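M32 carboxypeptidase (Pyrococcus furiosus, PDB 1KA2) is a metal-dependent carboxypeptidase that releases amino acids one after another from the C-terminus of peptides, with broad specificity, and works with cobalt rather than zinc. Local coordinates at residues 274-279 against 463-468. Sequence-based numbering, arbitrary orientation.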
loop_
_atom_site.group_PDB
_atom_site.type_symbol
_atom_site.label_atom_id
_atom_site.label_comp_id
_atom_site.label_asym_id
_atom_site.label_seq_id
_atom_site.Cartn_x
_atom_site.Cartn_y
_atom_site.Cartn_z
ATOM N N ALA A 274 -8.498 -14.236 -8.786
ATOM C CA ALA A 274 -8.460 -12.886 -9.349
ATOM C C ALA A 274 -9.461 -12.623 -10.472
ATOM O O ALA A 274 -10.194 -11.628 -10.430
ATOM C CB ALA A 274 -7.041 -12.574 -9.826
ATOM N N LEU A 275 -9.496 -13.506 -11.472
ATOM C CA LEU A 275 -10.409 -13.350 -12.611
ATOM C C LEU A 275 -11.806 -13.111 -12.071
ATOM O O LEU A 275 -12.546 -12.248 -12.551
ATOM C CB LEU A 275 -10.405 -14.607 -13.493
ATOM C CG LEU A 275 -11.353 -14.573 -14.705
ATOM C CD1 LEU A 275 -10.835 -13.565 -15.721
ATOM C CD2 LEU A 275 -11.445 -15.940 -15.346
ATOM N N TYR A 276 -12.147 -13.880 -11.050
ATOM C CA TYR A 276 -13.437 -13.785 -10.386
ATOM C C TYR A 276 -13.713 -12.347 -9.916
ATOM O O TYR A 276 -14.760 -11.760 -10.207
ATOM C CB TYR A 276 -13.432 -14.749 -9.202
ATOM C CG TYR A 276 -14.734 -14.916 -8.459
ATOM C CD1 TYR A 276 -15.868 -14.159 -8.771
ATOM C CD2 TYR A 276 -14.837 -15.872 -7.454
ATOM C CE1 TYR A 276 -17.081 -14.367 -8.088
ATOM C CE2 TYR A 276 -16.022 -16.086 -6.775
ATOM C CZ TYR A 276 -17.141 -15.342 -7.085
ATOM O OH TYR A 276 -18.302 -15.590 -6.368
ATOM N N GLU A 277 -12.771 -11.780 -9.182
ATOM C CA GLU A 277 -12.941 -10.423 -8.681
ATOM C C GLU A 277 -12.841 -9.420 -9.826
ATOM O O GLU A 277 -13.499 -8.381 -9.830
ATOM C CB GLU A 277 -11.884 -10.136 -7.622
ATOM C CG GLU A 277 -12.075 -10.928 -6.349
ATOM C CD GLU A 277 -13.368 -10.574 -5.629
ATOM O OE1 GLU A 277 -13.816 -9.407 -5.746
ATOM O OE2 GLU A 277 -13.929 -11.452 -4.936
ATOM N N LEU A 278 -12.011 -9.760 -10.799
ATOM C CA LEU A 278 -11.788 -8.939 -11.974
ATOM C C LEU A 278 -13.048 -8.874 -12.833
ATOM O O LEU A 278 -13.381 -7.824 -13.378
ATOM C CB LEU A 278 -10.636 -9.539 -12.784
ATOM C CG LEU A 278 -9.447 -8.650 -13.160
ATOM C CD1 LEU A 278 -9.134 -7.701 -12.047
ATOM C CD2 LEU A 278 -8.230 -9.523 -13.475
ATOM N N GLN A 279 -13.756 -9.997 -12.945
ATOM C CA GLN A 279 -14.959 -10.041 -13.768
ATOM C C GLN A 279 -16.230 -9.740 -12.993
ATOM O O GLN A 279 -17.265 -10.363 -13.203
ATOM C CB GLN A 279 -15.058 -11.397 -14.472
ATOM C CG GLN A 279 -13.834 -11.672 -15.343
ATOM C CD GLN A 279 -14.068 -12.722 -16.411
ATOM O OE1 GLN A 279 -13.770 -12.494 -17.582
ATOM N NE2 GLN A 279 -14.588 -13.875 -16.015
ATOM N N LYS A 463 -22.031 -17.159 -15.668
ATOM C CA LYS A 463 -22.553 -18.133 -14.718
ATOM C C LYS A 463 -22.274 -17.813 -13.251
ATOM O O LYS A 463 -23.168 -17.918 -12.413
ATOM C CB LYS A 463 -22.015 -19.534 -15.050
ATOM C CG LYS A 463 -22.478 -20.100 -16.387
ATOM C CD LYS A 463 -23.995 -20.190 -16.447
ATOM C CE LYS A 463 -24.481 -21.075 -17.596
ATOM N NZ LYS A 463 -24.200 -20.500 -18.941
ATOM N N ILE A 464 -21.048 -17.396 -12.942
ATOM C CA ILE A 464 -20.669 -17.119 -11.554
ATOM C C ILE A 464 -20.299 -15.679 -11.170
ATOM O O ILE A 464 -20.937 -15.070 -10.311
ATOM C CB ILE A 464 -19.464 -17.993 -11.137
ATOM C CG1 ILE A 464 -19.720 -19.468 -11.470
ATOM C CG2 ILE A 464 -19.190 -17.807 -9.659
ATOM C CD1 ILE A 464 -20.929 -20.067 -10.786
ATOM N N HIS A 465 -19.254 -15.159 -11.807
ATOM C CA HIS A 465 -18.699 -13.833 -11.517
ATOM C C HIS A 465 -19.584 -12.580 -11.436
ATOM O O HIS A 465 -19.653 -11.938 -10.386
ATOM C CB HIS A 465 -17.546 -13.567 -12.491
ATOM C CG HIS A 465 -16.515 -14.661 -12.517
ATOM N ND1 HIS A 465 -15.460 -14.671 -13.404
ATOM C CD2 HIS A 465 -16.376 -15.773 -11.755
ATOM C CE1 HIS A 465 -14.715 -15.742 -13.187
ATOM N NE2 HIS A 465 -15.250 -16.427 -12.193
ATOM N N ARG A 466 -20.244 -12.221 -12.532
ATOM C CA ARG A 466 -21.060 -11.010 -12.554
ATOM C C ARG A 466 -22.080 -10.916 -11.436
ATOM O O ARG A 466 -22.529 -9.824 -11.096
ATOM C CB ARG A 466 -21.784 -10.871 -13.894
ATOM C CG ARG A 466 -22.788 -11.984 -14.179
ATOM C CD ARG A 466 -23.641 -11.655 -15.406
ATOM N NE ARG A 466 -24.456 -10.466 -15.164
ATOM C CZ ARG A 466 -25.265 -9.905 -16.059
ATOM N NH1 ARG A 466 -25.385 -10.418 -17.280
ATOM N NH2 ARG A 466 -25.958 -8.824 -15.726
ATOM N N TRP A 467 -22.445 -12.058 -10.860
ATOM C CA TRP A 467 -23.439 -12.071 -9.799
ATOM C C TRP A 467 -22.930 -11.580 -8.447
ATOM O O TRP A 467 -23.728 -11.270 -7.559
ATOM C CB TRP A 467 -24.041 -13.476 -9.669
ATOM C CG TRP A 467 -24.638 -13.947 -10.963
ATOM C CD1 TRP A 467 -24.294 -15.062 -11.672
ATOM C CD2 TRP A 467 -25.617 -13.256 -11.753
ATOM N NE1 TRP A 467 -24.988 -15.101 -12.857
ATOM C CE2 TRP A 467 -25.808 -14.005 -12.930
ATOM C CE3 TRP A 467 -26.347 -12.075 -11.578
ATOM C CZ2 TRP A 467 -26.701 -13.612 -13.935
ATOM C CZ3 TRP A 467 -27.239 -11.682 -12.581
ATOM C CH2 TRP A 467 -27.404 -12.451 -13.743
ATOM N N GLY A 468 -21.612 -11.485 -8.292
ATOM C CA GLY A 468 -21.069 -11.027 -7.023
ATOM C C GLY A 468 -21.737 -11.701 -5.833
ATOM O O GLY A 468 -21.850 -12.931 -5.797
HETATM O O HOH W 1 -20.589 -14.639 -7.453
#
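His-465 of helix 454-465 lays its imidazole against the end of helix 261-278, where Leu-275, Tyr-276 and Gln-279 receive it. Its CB packs 3.9 Å from Gln-279 CB. With CG beside the backbone N (chi1 -53°), the ring reaches in over the backbone of Tyr-276, whose CA lies over the centre of one face, 3.6 Å from the centroid: a CH-pi contact. His-465 CD2 comes to 3.4 Å from Tyr-276 CD1, and the two rings run nearly parallel, at 19°, but slid apart with little overlap. His-465 CE1 lies 3.9 Å from Leu-275 CG, in the isobutyl group. His-465 ND1 accepts a nearly straight bond of 2.9 Å from Gln-279 NE2, the donor sitting somewhat off the imidazole plane. Gln-279 NE2 also binds Lys-457 O, which fixes the turn of the amide, while His-465 NE2 is paired with Gln-301 OE1. Farther along, Tyr-276 OH gives its proton to a water 2.7 Å away, and this water donates to the carbonyl oxygens of Ile-464 and Gly-468, so the phenol is joined through water to the backbone at Ile-464 and in the turn that closes at Gly-468. A leucine in place of His-465 would probably cost Gln-279 NE2 one of its two acceptors and take from Gln-301 OE1 its imidazole partner. Because ND1 accepts, the ring is probably neutral with its proton on NE2, facing Gln-301 OE1 of helix 295-309. The imidazole thus cross-links three helices, two of which carry the metal ligands His-269, His-273 and Glu-299.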